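RNA-dependent RNA Polymerase (Bombyx mori cytoplasmic polyhedrosis virus, PDB 6TZ0) catalyses RNA-directed RNA synthesis and probably serves both plus-strand transcription and minus-strand replication of the viral double-stranded genome. Local coordinates at residues A523-I529 with P1145-F1150; I764-F769 with M863-R867; P270-Q274 with L533-S537. All coordinates share one frame; numbering follows the deposited sequence.

Contact 1 of 3, residues A523-I529 with P1145-F1150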
loop_
_atom_site.group_PDB
_atom_site.type_symbol
_atom_site.label_atom_id
_atom_site.label_comp_id
_atom_site.label_asym_id
_atom_site.label_seq_id
_atom_site.Cartn_x
_atom_site.Cartn_y
_atom_site.Cartn_z
ATOM N N ALA A 523 -18.071 -0.769 -6.071
ATOM C CA ALA A 523 -18.521 -0.746 -7.453
ATOM C C ALA A 523 -18.745 0.658 -7.983
ATOM O O ALA A 523 -19.028 0.810 -9.174
ATOM C CB ALA A 523 -19.817 -1.552 -7.610
ATOM N N GLY A 524 -18.637 1.678 -7.137
ATOM C CA GLY A 524 -18.791 3.047 -7.574
ATOM C C GLY A 524 -20.214 3.529 -7.702
ATOM O O GLY A 524 -20.427 4.669 -8.124
ATOM N N ASN A 525 -21.196 2.705 -7.349
ATOM C CA ASN A 525 -22.594 3.107 -7.414
ATOM C C ASN A 525 -23.265 2.895 -6.065
ATOM O O ASN A 525 -22.585 2.709 -5.054
ATOM C CB ASN A 525 -23.327 2.372 -8.541
ATOM C CG ASN A 525 -23.177 0.867 -8.473
ATOM O OD1 ASN A 525 -22.601 0.320 -7.535
ATOM N ND2 ASN A 525 -23.677 0.186 -9.491
ATOM N N ALA A 526 -24.591 2.948 -6.029
ATOM C CA ALA A 526 -25.322 2.852 -4.773
ATOM C C ALA A 526 -25.389 1.442 -4.190
ATOM O O ALA A 526 -26.028 1.268 -3.149
ATOM C CB ALA A 526 -26.738 3.395 -4.950
ATOM N N PHE A 527 -24.762 0.434 -4.803
ATOM C CA PHE A 527 -24.706 -0.871 -4.154
ATOM C C PHE A 527 -23.754 -0.890 -2.970
ATOM O O PHE A 527 -23.847 -1.793 -2.136
ATOM C CB PHE A 527 -24.268 -1.980 -5.113
ATOM C CG PHE A 527 -25.281 -2.339 -6.156
ATOM C CD1 PHE A 527 -26.476 -2.932 -5.798
ATOM C CD2 PHE A 527 -24.988 -2.188 -7.503
ATOM C CE1 PHE A 527 -27.400 -3.290 -6.757
ATOM C CE2 PHE A 527 -25.899 -2.559 -8.473
ATOM C CZ PHE A 527 -27.109 -3.105 -8.099
ATOM N N ASP A 528 -22.835 0.072 -2.894
ATOM C CA ASP A 528 -21.843 0.082 -1.828
ATOM C C ASP A 528 -22.458 0.468 -0.495
ATOM O O ASP A 528 -21.971 0.045 0.557
ATOM C CB ASP A 528 -20.728 1.058 -2.177
ATOM C CG ASP A 528 -19.977 0.662 -3.422
ATOM O OD1 ASP A 528 -19.885 -0.548 -3.707
ATOM O OD2 ASP A 528 -19.484 1.567 -4.126
ATOM N N ILE A 529 -23.518 1.264 -0.522
ATOM C CA ILE A 529 -24.131 1.814 0.676
ATOM C C ILE A 529 -25.476 1.156 0.967
ATOM O O ILE A 529 -26.262 1.688 1.742
ATOM C CB ILE A 529 -24.273 3.339 0.566
ATOM C CG1 ILE A 529 -25.099 3.705 -0.665
ATOM C CG2 ILE A 529 -22.926 3.983 0.472
ATOM C CD1 ILE A 529 -25.393 5.171 -0.789
ATOM N N PRO A 1145 -20.264 4.334 -13.322
ATOM C CA PRO A 1145 -21.053 4.072 -12.109
ATOM C C PRO A 1145 -21.163 5.260 -11.167
ATOM O O PRO A 1145 -22.181 5.380 -10.478
ATOM C CB PRO A 1145 -20.307 2.904 -11.454
ATOM C CG PRO A 1145 -19.594 2.249 -12.569
ATOM C CD PRO A 1145 -19.184 3.347 -13.489
ATOM N N ARG A 1146 -20.154 6.131 -11.096
ATOM C CA ARG A 1146 -20.296 7.359 -10.321
ATOM C C ARG A 1146 -21.259 8.333 -10.976
ATOM O O ARG A 1146 -21.825 9.190 -10.293
ATOM C CB ARG A 1146 -18.940 8.036 -10.134
ATOM C CG ARG A 1146 -17.977 7.260 -9.279
ATOM C CD ARG A 1146 -18.418 7.310 -7.837
ATOM N NE ARG A 1146 -17.521 6.573 -6.958
ATOM C CZ ARG A 1146 -17.744 6.389 -5.664
ATOM N NH1 ARG A 1146 -16.880 5.704 -4.933
ATOM N NH2 ARG A 1146 -18.833 6.893 -5.103
ATOM N N GLN A 1147 -21.448 8.215 -12.285
ATOM C CA GLN A 1147 -22.358 9.085 -13.013
ATOM C C GLN A 1147 -23.803 8.631 -12.827
ATOM O O GLN A 1147 -24.691 9.446 -12.567
ATOM C CB GLN A 1147 -21.957 9.091 -14.490
ATOM C CG GLN A 1147 -22.655 10.113 -15.348
ATOM C CD GLN A 1147 -22.176 10.080 -16.781
ATOM O OE1 GLN A 1147 -21.404 9.205 -17.166
ATOM N NE2 GLN A 1147 -22.612 11.047 -17.571
ATOM N N LEU A 1148 -24.048 7.332 -12.979
ATOM C CA LEU A 1148 -25.367 6.728 -12.776
ATOM C C LEU A 1148 -25.394 6.038 -11.413
ATOM O O LEU A 1148 -25.449 4.814 -11.303
ATOM C CB LEU A 1148 -25.675 5.741 -13.906
ATOM C CG LEU A 1148 -26.234 6.104 -15.292
ATOM C CD1 LEU A 1148 -27.660 6.523 -15.266
ATOM C CD2 LEU A 1148 -25.460 7.214 -15.934
ATOM N N PHE A 1149 -25.354 6.852 -10.359
ATOM C CA PHE A 1149 -25.099 6.340 -9.014
ATOM C C PHE A 1149 -26.334 5.664 -8.420
ATOM O O PHE A 1149 -26.300 4.476 -8.092
ATOM C CB PHE A 1149 -24.605 7.491 -8.137
ATOM C CG PHE A 1149 -24.207 7.105 -6.742
ATOM C CD1 PHE A 1149 -22.971 6.535 -6.492
ATOM C CD2 PHE A 1149 -25.042 7.369 -5.677
ATOM C CE1 PHE A 1149 -22.598 6.196 -5.206
ATOM C CE2 PHE A 1149 -24.673 7.036 -4.394
ATOM C CZ PHE A 1149 -23.450 6.448 -4.157
ATOM N N PHE A 1150 -27.434 6.402 -8.273
ATOM C CA PHE A 1150 -28.712 5.815 -7.880
ATOM C C PHE A 1150 -29.551 5.337 -9.054
ATOM O O PHE A 1150 -30.553 4.652 -8.835
ATOM C CB PHE A 1150 -29.566 6.800 -7.074
ATOM C CG PHE A 1150 -29.178 6.914 -5.636
ATOM C CD1 PHE A 1150 -29.479 5.898 -4.748
ATOM C CD2 PHE A 1150 -28.576 8.059 -5.157
ATOM C CE1 PHE A 1150 -29.141 6.005 -3.417
ATOM C CE2 PHE A 1150 -28.241 8.174 -3.829
ATOM C CZ PHE A 1150 -28.526 7.146 -2.956
#
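Phe1149 turns one ring face to the backbone of the β-turn Asn525 to Asp528, with Ala526 N 3.9 Å above the ring plane and over its centre. Setting CG anti to the backbone N (chi1 -176°) lays this ring beside Gly524 and Asn525: Phe1149 CD1 comes 3.6 Å from Gly524 O, which lies near the ring plane, and CE1 stays close to Asn525 C. The backbone of Phe1149 adds a polar tie: Ala526 N donates to Phe1149 O at 3.1 Å, bent at the hydrogen (144°) and approaching from above the carbonyl plane. In Phe1150, CG lies anti to the carbonyl carbon instead (chi1 -80°), and the ring reaches Ala526 CB through CD1 at 3.7 Å. Alanine suits this place because its single methyl can sit close to both aromatic residues. Ile529 crosses Phe1149 at about a right angle and brings only its terminal methyl, CD1, to CZ of that ring at 4.1 Å.

The Arg1146 chain bends at its second torsion and lays a guanidinium face on Gly524, whose CA stands 3.7 Å above that plane near the rim. Glycine fits because the backbone has a positive phi, which favours this residue, and its bare CA lets the flat group lie on it. Asp528 holds the loop in shape: its OD1 accepts Ala523 N at 3.0 Å and its OD2 accepts Gly524 N, both on the syn side. The Arg1146 guanidinium lies nearby without a salt bridge, and its charge would probably favour the ionised form of Asp528.

The contact joins the loop before helix 530-535, in the polymerase domain, to a C-terminal loop; strand 725-727 touches Ile529 and Arg1146, helix 754-766 meets Arg1146 and Gln1147, and helix 1174-1188 packs against Leu1148.

Contact 2 of 3, residues I764-F769 with M863-R867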
loop_
_atom_site.group_PDB
_atom_site.type_symbol
_atom_site.label_atom_id
_atom_site.label_comp_id
_atom_site.label_asym_id
_atom_site.label_seq_id
_atom_site.Cartn_x
_atom_site.Cartn_y
_atom_site.Cartn_z
ATOM N N ILE A 764 -15.347 15.225 -12.696
ATOM C CA ILE A 764 -16.686 15.799 -12.778
ATOM C C ILE A 764 -17.748 14.735 -12.524
ATOM O O ILE A 764 -18.731 14.978 -11.815
ATOM C CB ILE A 764 -16.860 16.503 -14.140
ATOM C CG1 ILE A 764 -16.053 17.802 -14.186
ATOM C CG2 ILE A 764 -18.302 16.758 -14.481
ATOM C CD1 ILE A 764 -16.438 18.797 -13.137
ATOM N N ASP A 765 -17.543 13.523 -13.047
ATOM C CA ASP A 765 -18.477 12.436 -12.779
ATOM C C ASP A 765 -18.395 11.955 -11.335
ATOM O O ASP A 765 -19.392 11.465 -10.795
ATOM C CB ASP A 765 -18.223 11.280 -13.738
ATOM C CG ASP A 765 -18.582 11.623 -15.165
ATOM O OD1 ASP A 765 -19.464 12.481 -15.364
ATOM O OD2 ASP A 765 -17.982 11.035 -16.089
ATOM N N ASP A 766 -17.234 12.087 -10.691
ATOM C CA ASP A 766 -17.151 11.772 -9.270
ATOM C C ASP A 766 -17.848 12.812 -8.406
ATOM O O ASP A 766 -18.319 12.475 -7.317
ATOM C CB ASP A 766 -15.698 11.650 -8.817
ATOM C CG ASP A 766 -14.993 10.467 -9.414
ATOM O OD1 ASP A 766 -15.671 9.490 -9.777
ATOM O OD2 ASP A 766 -13.748 10.503 -9.509
ATOM N N LEU A 767 -17.917 14.063 -8.855
ATOM C CA LEU A 767 -18.613 15.117 -8.125
ATOM C C LEU A 767 -20.088 15.233 -8.468
ATOM O O LEU A 767 -20.629 16.332 -8.390
ATOM C CB LEU A 767 -17.965 16.476 -8.392
ATOM C CG LEU A 767 -16.661 16.930 -7.761
ATOM C CD1 LEU A 767 -16.243 18.206 -8.439
ATOM C CD2 LEU A 767 -16.896 17.177 -6.293
ATOM N N LEU A 768 -20.755 14.154 -8.867
ATOM C CA LEU A 768 -22.022 14.338 -9.566
ATOM C C LEU A 768 -23.215 14.208 -8.622
ATOM O O LEU A 768 -24.145 15.018 -8.680
ATOM C CB LEU A 768 -22.123 13.353 -10.726
ATOM C CG LEU A 768 -22.964 13.807 -11.920
ATOM C CD1 LEU A 768 -22.437 13.113 -13.143
ATOM C CD2 LEU A 768 -24.431 13.532 -11.784
ATOM N N PHE A 769 -23.238 13.175 -7.775
ATOM C CA PHE A 769 -24.325 13.063 -6.808
ATOM C C PHE A 769 -23.991 13.671 -5.459
ATOM O O PHE A 769 -24.877 13.785 -4.612
ATOM C CB PHE A 769 -24.787 11.616 -6.568
ATOM C CG PHE A 769 -25.689 11.057 -7.634
ATOM C CD1 PHE A 769 -25.702 11.563 -8.918
ATOM C CD2 PHE A 769 -26.677 10.158 -7.278
ATOM C CE1 PHE A 769 -26.558 11.072 -9.858
ATOM C CE2 PHE A 769 -27.554 9.667 -8.216
ATOM C CZ PHE A 769 -27.496 10.132 -9.511
ATOM N N MET A 863 -25.935 16.125 -17.254
ATOM C CA MET A 863 -24.796 15.497 -16.605
ATOM C C MET A 863 -24.824 13.981 -16.696
ATOM O O MET A 863 -23.917 13.329 -16.172
ATOM C CB MET A 863 -24.740 15.927 -15.143
ATOM C CG MET A 863 -24.634 17.422 -14.993
ATOM S SD MET A 863 -23.223 18.056 -15.899
ATOM C CE MET A 863 -21.910 17.367 -14.927
ATOM N N PHE A 864 -25.833 13.409 -17.348
ATOM C CA PHE A 864 -25.965 11.968 -17.484
ATOM C C PHE A 864 -25.839 11.521 -18.930
ATOM O O PHE A 864 -26.298 10.432 -19.276
ATOM C CB PHE A 864 -27.304 11.505 -16.926
ATOM C CG PHE A 864 -27.527 11.896 -15.514
ATOM C CD1 PHE A 864 -26.873 11.249 -14.492
ATOM C CD2 PHE A 864 -28.409 12.907 -15.204
ATOM C CE1 PHE A 864 -27.096 11.605 -13.198
ATOM C CE2 PHE A 864 -28.642 13.266 -13.904
ATOM C CZ PHE A 864 -27.977 12.617 -12.897
ATOM N N THR A 865 -25.241 12.337 -19.787
ATOM C CA THR A 865 -25.138 11.962 -21.185
ATOM C C THR A 865 -23.958 11.022 -21.405
ATOM O O THR A 865 -22.938 11.086 -20.714
ATOM C CB THR A 865 -25.030 13.203 -22.073
ATOM O OG1 THR A 865 -24.959 12.811 -23.448
ATOM C CG2 THR A 865 -23.822 14.036 -21.725
ATOM N N ALA A 866 -24.130 10.118 -22.362
ATOM C CA ALA A 866 -23.140 9.094 -22.626
ATOM C C ALA A 866 -21.969 9.676 -23.403
ATOM O O ALA A 866 -22.092 10.663 -24.127
ATOM C CB ALA A 866 -23.762 7.936 -23.397
ATOM N N ARG A 867 -20.818 9.043 -23.242
ATOM C CA ARG A 867 -19.616 9.429 -23.954
ATOM C C ARG A 867 -19.231 8.302 -24.895
ATOM O O ARG A 867 -19.980 7.343 -25.082
ATOM C CB ARG A 867 -18.483 9.761 -22.986
ATOM C CG ARG A 867 -18.762 11.013 -22.189
ATOM C CD ARG A 867 -17.632 11.357 -21.254
ATOM N NE ARG A 867 -17.907 12.595 -20.536
ATOM C CZ ARG A 867 -18.482 12.651 -19.343
ATOM N NH1 ARG A 867 -18.698 13.821 -18.761
ATOM N NH2 ARG A 867 -18.824 11.535 -18.723
#
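Met863 meets the isopropyl end of Leu768 at its first side-chain carbon: Met863 CB lies 4.1 Å from both Leu768 CD1 and Leu768 CD2. Beyond CB the chain folds at its second and third torsions, and this double bend carries the terminal methyl back to helix 754-766, where Met863 CE rests 3.7 Å from Ile764 CG2. The two side chains cross at about a right angle. A flexible, unbranched methionine suits this course, since it can curl between the leucine and the isoleucine; Pro774, Leu777 and Lys778 of helix 774-786 also touch it. The contact thus joins the C-terminal end of helix 754-766, and the residues after it, to the loop that runs into strand 867-868 at the start of the C-terminal region.

The Leu768 methyls divide their partners. CD1 approaches Met863 O, whereas Leu768 CD2 reaches Phe864 CE1 at 3.6 Å. Phe864 CE1 also meets Phe769 CE1 at 3.4 Å, rim against rim: the two ring planes are perpendicular, yet neither ring lies over the other's face.

Away from this apolar cluster, Arg867 reaches out, extended from CG to NE, to meet Asp765 coming from the opposite direction. Arg867 NH2 stands 2.8 Å from Asp765 OD2 in a salt bridge, but the hydrogen bond within it is weak, bent to 116° at the hydrogen; the two planes are turned 53° from each other. Arg867 NE donates to Glu844 O. Pairing of charge, more than well-aligned hydrogen bonding, therefore appears to join these groups, and the arginine probably helps to keep the buried Asp765 ionised.

Contact 3 of 3, residues P270-Q274 with L533-S537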
loop_
_atom_site.group_PDB
_atom_site.type_symbol
_atom_site.label_atom_id
_atom_site.label_comp_id
_atom_site.label_asym_id
_atom_site.label_seq_id
_atom_site.Cartn_x
_atom_site.Cartn_y
_atom_site.Cartn_z
ATOM N N PRO A 270 -37.144 8.367 3.825
ATOM C CA PRO A 270 -37.521 7.182 3.047
ATOM C C PRO A 270 -37.160 5.892 3.774
ATOM O O PRO A 270 -36.389 5.874 4.732
ATOM C CB PRO A 270 -36.720 7.332 1.750
ATOM C CG PRO A 270 -35.575 8.161 2.117
ATOM C CD PRO A 270 -36.072 9.121 3.152
ATOM N N VAL A 271 -37.748 4.796 3.297
ATOM C CA VAL A 271 -37.578 3.475 3.890
ATOM C C VAL A 271 -37.062 2.528 2.820
ATOM O O VAL A 271 -37.668 2.405 1.751
ATOM C CB VAL A 271 -38.888 2.945 4.498
ATOM C CG1 VAL A 271 -38.737 1.504 4.931
ATOM C CG2 VAL A 271 -39.312 3.794 5.671
ATOM N N TRP A 272 -35.959 1.853 3.114
ATOM C CA TRP A 272 -35.312 0.955 2.171
ATOM C C TRP A 272 -35.604 -0.501 2.494
ATOM O O TRP A 272 -35.600 -0.910 3.657
ATOM C CB TRP A 272 -33.806 1.188 2.171
ATOM C CG TRP A 272 -33.413 2.459 1.519
ATOM C CD1 TRP A 272 -33.324 3.682 2.103
ATOM C CD2 TRP A 272 -33.010 2.631 0.159
ATOM N NE1 TRP A 272 -32.917 4.609 1.190
ATOM C CE2 TRP A 272 -32.711 3.990 -0.011
ATOM C CE3 TRP A 272 -32.877 1.767 -0.932
ATOM C CZ2 TRP A 272 -32.291 4.511 -1.227
ATOM C CZ3 TRP A 272 -32.463 2.288 -2.140
ATOM C CH2 TRP A 272 -32.171 3.644 -2.277
ATOM N N SER A 273 -35.829 -1.280 1.446
ATOM C CA SER A 273 -36.015 -2.716 1.536
ATOM C C SER A 273 -34.681 -3.427 1.724
ATOM O O SER A 273 -33.607 -2.822 1.700
ATOM C CB SER A 273 -36.698 -3.236 0.278
ATOM O OG SER A 273 -36.720 -4.646 0.268
ATOM N N GLN A 274 -34.759 -4.742 1.914
ATOM C CA GLN A 274 -33.566 -5.573 1.895
ATOM C C GLN A 274 -32.973 -5.620 0.500
ATOM O O GLN A 274 -31.754 -5.705 0.341
ATOM C CB GLN A 274 -33.916 -6.991 2.331
ATOM C CG GLN A 274 -34.669 -7.070 3.618
ATOM C CD GLN A 274 -35.107 -8.468 3.936
ATOM O OE1 GLN A 274 -34.836 -9.401 3.187
ATOM N NE2 GLN A 274 -35.810 -8.625 5.047
ATOM N N LEU A 533 -28.114 1.881 3.999
ATOM C CA LEU A 533 -29.443 2.335 3.608
ATOM C C LEU A 533 -30.542 1.435 4.157
ATOM O O LEU A 533 -31.614 1.927 4.520
ATOM C CB LEU A 533 -29.505 2.420 2.086
ATOM C CG LEU A 533 -29.269 3.745 1.360
ATOM C CD1 LEU A 533 -28.043 4.472 1.796
ATOM C CD2 LEU A 533 -29.077 3.367 -0.087
ATOM N N TYR A 534 -30.287 0.131 4.264
ATOM C CA TYR A 534 -31.263 -0.755 4.890
ATOM C C TYR A 534 -31.298 -0.569 6.403
ATOM O O TYR A 534 -32.367 -0.362 6.983
ATOM C CB TYR A 534 -30.969 -2.211 4.541
ATOM C CG TYR A 534 -31.914 -3.164 5.225
ATOM C CD1 TYR A 534 -33.243 -3.236 4.843
ATOM C CD2 TYR A 534 -31.482 -3.984 6.256
ATOM C CE1 TYR A 534 -34.112 -4.087 5.462
ATOM C CE2 TYR A 534 -32.352 -4.842 6.887
ATOM C CZ TYR A 534 -33.665 -4.888 6.482
ATOM O OH TYR A 534 -34.543 -5.745 7.094
ATOM N N TRP A 535 -30.145 -0.636 7.062
ATOM C CA TRP A 535 -30.131 -0.610 8.517
ATOM C C TRP A 535 -30.351 0.769 9.113
ATOM O O TRP A 535 -30.440 0.881 10.337
ATOM C CB TRP A 535 -28.822 -1.171 9.071
ATOM C CG TRP A 535 -28.719 -2.644 8.988
ATOM C CD1 TRP A 535 -27.970 -3.364 8.116
ATOM C CD2 TRP A 535 -29.417 -3.590 9.797
ATOM N NE1 TRP A 535 -28.142 -4.705 8.341
ATOM C CE2 TRP A 535 -29.032 -4.869 9.368
ATOM C CE3 TRP A 535 -30.334 -3.478 10.844
ATOM C CZ2 TRP A 535 -29.525 -6.029 9.950
ATOM C CZ3 TRP A 535 -30.819 -4.626 11.419
ATOM C CH2 TRP A 535 -30.416 -5.885 10.973
ATOM N N THR A 536 -30.431 1.819 8.309
ATOM C CA THR A 536 -30.756 3.117 8.868
ATOM C C THR A 536 -32.235 3.443 8.685
ATOM O O THR A 536 -32.742 4.378 9.312
ATOM C CB THR A 536 -29.861 4.191 8.238
ATOM O OG1 THR A 536 -28.556 3.644 8.039
ATOM C CG2 THR A 536 -29.654 5.315 9.212
ATOM N N SER A 537 -32.946 2.655 7.879
ATOM C CA SER A 537 -34.400 2.690 7.792
ATOM C C SER A 537 -35.078 1.878 8.883
ATOM O O SER A 537 -36.307 1.776 8.883
ATOM C CB SER A 537 -34.864 2.169 6.431
ATOM O OG SER A 537 -34.453 3.018 5.380
#
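Leu533 and Trp272 lie side by side where helix 530-535 packs against a β-hairpin, the antiparallel pair of strands 266-272 and 278-285. Leu533 CD2 sits over the six-membered ring of Trp272, 3.6 Å from its centroid and 14° off the normal, a CH-π contact. Leucine supplies a methyl to the broad indole face, while the indole's polar edge is satisfied elsewhere, NE1 donating to Gly730 O.

Tyr534, next along, lays its ring beside the chain leaving the strand. A chi1 of 177° puts the Tyr534 ring on the far side of CB from its own N, and CD1 then passes near the carbonyl oxygens of Trp272 and Ser273, while Tyr534 CE1 lies 3.6 Å from Gln274 CG. The glutamine runs alongside the tyrosine in the same direction, its amide nearly perpendicular to the ring; a long aliphatic stem with a polar end suits this exposed position. Trp535 points away from the hairpin and packs on strands 672-677 and 682-687, whose connecting turn carries the magnesium-binding Asp680 and Asp681.

Ser537 closes the segment with a small hydroxyl able both to accept and to donate. Its OG accepts Trp272 N at 3.0 Å (152° at the hydrogen), lies in the indole plane 3.5 Å from Trp272 CD1, and donates to Leu533 O at 3.2 Å, almost in line with that C=O bond.

Overall arrangement
From the N terminus, the β-hairpin strand of 270-274 opens contact 3. Before that loop closes at 533-537, the chain passes 523-529, where contact 1 begins, so contacts 3 and 1 cross. Contact 2 opens at 764-769 and closes at 863-867, nested inside the long loop that contact 1 completes at 1145-1150. Contact 3 ties the N-terminal hairpin to the polymerase domain, contact 1 ties that domain to the C-terminal region, and contact 2 ties the end of helix 754-766 to the start of that region. Phe1150 of contact 1 packs against Trp272 and Leu533 of contact 3, and Gln1147 NE2 probably hydrogen-bonds to Met863 O and Thr865 O of contact 2. Contacts 2 and 3 do not touch.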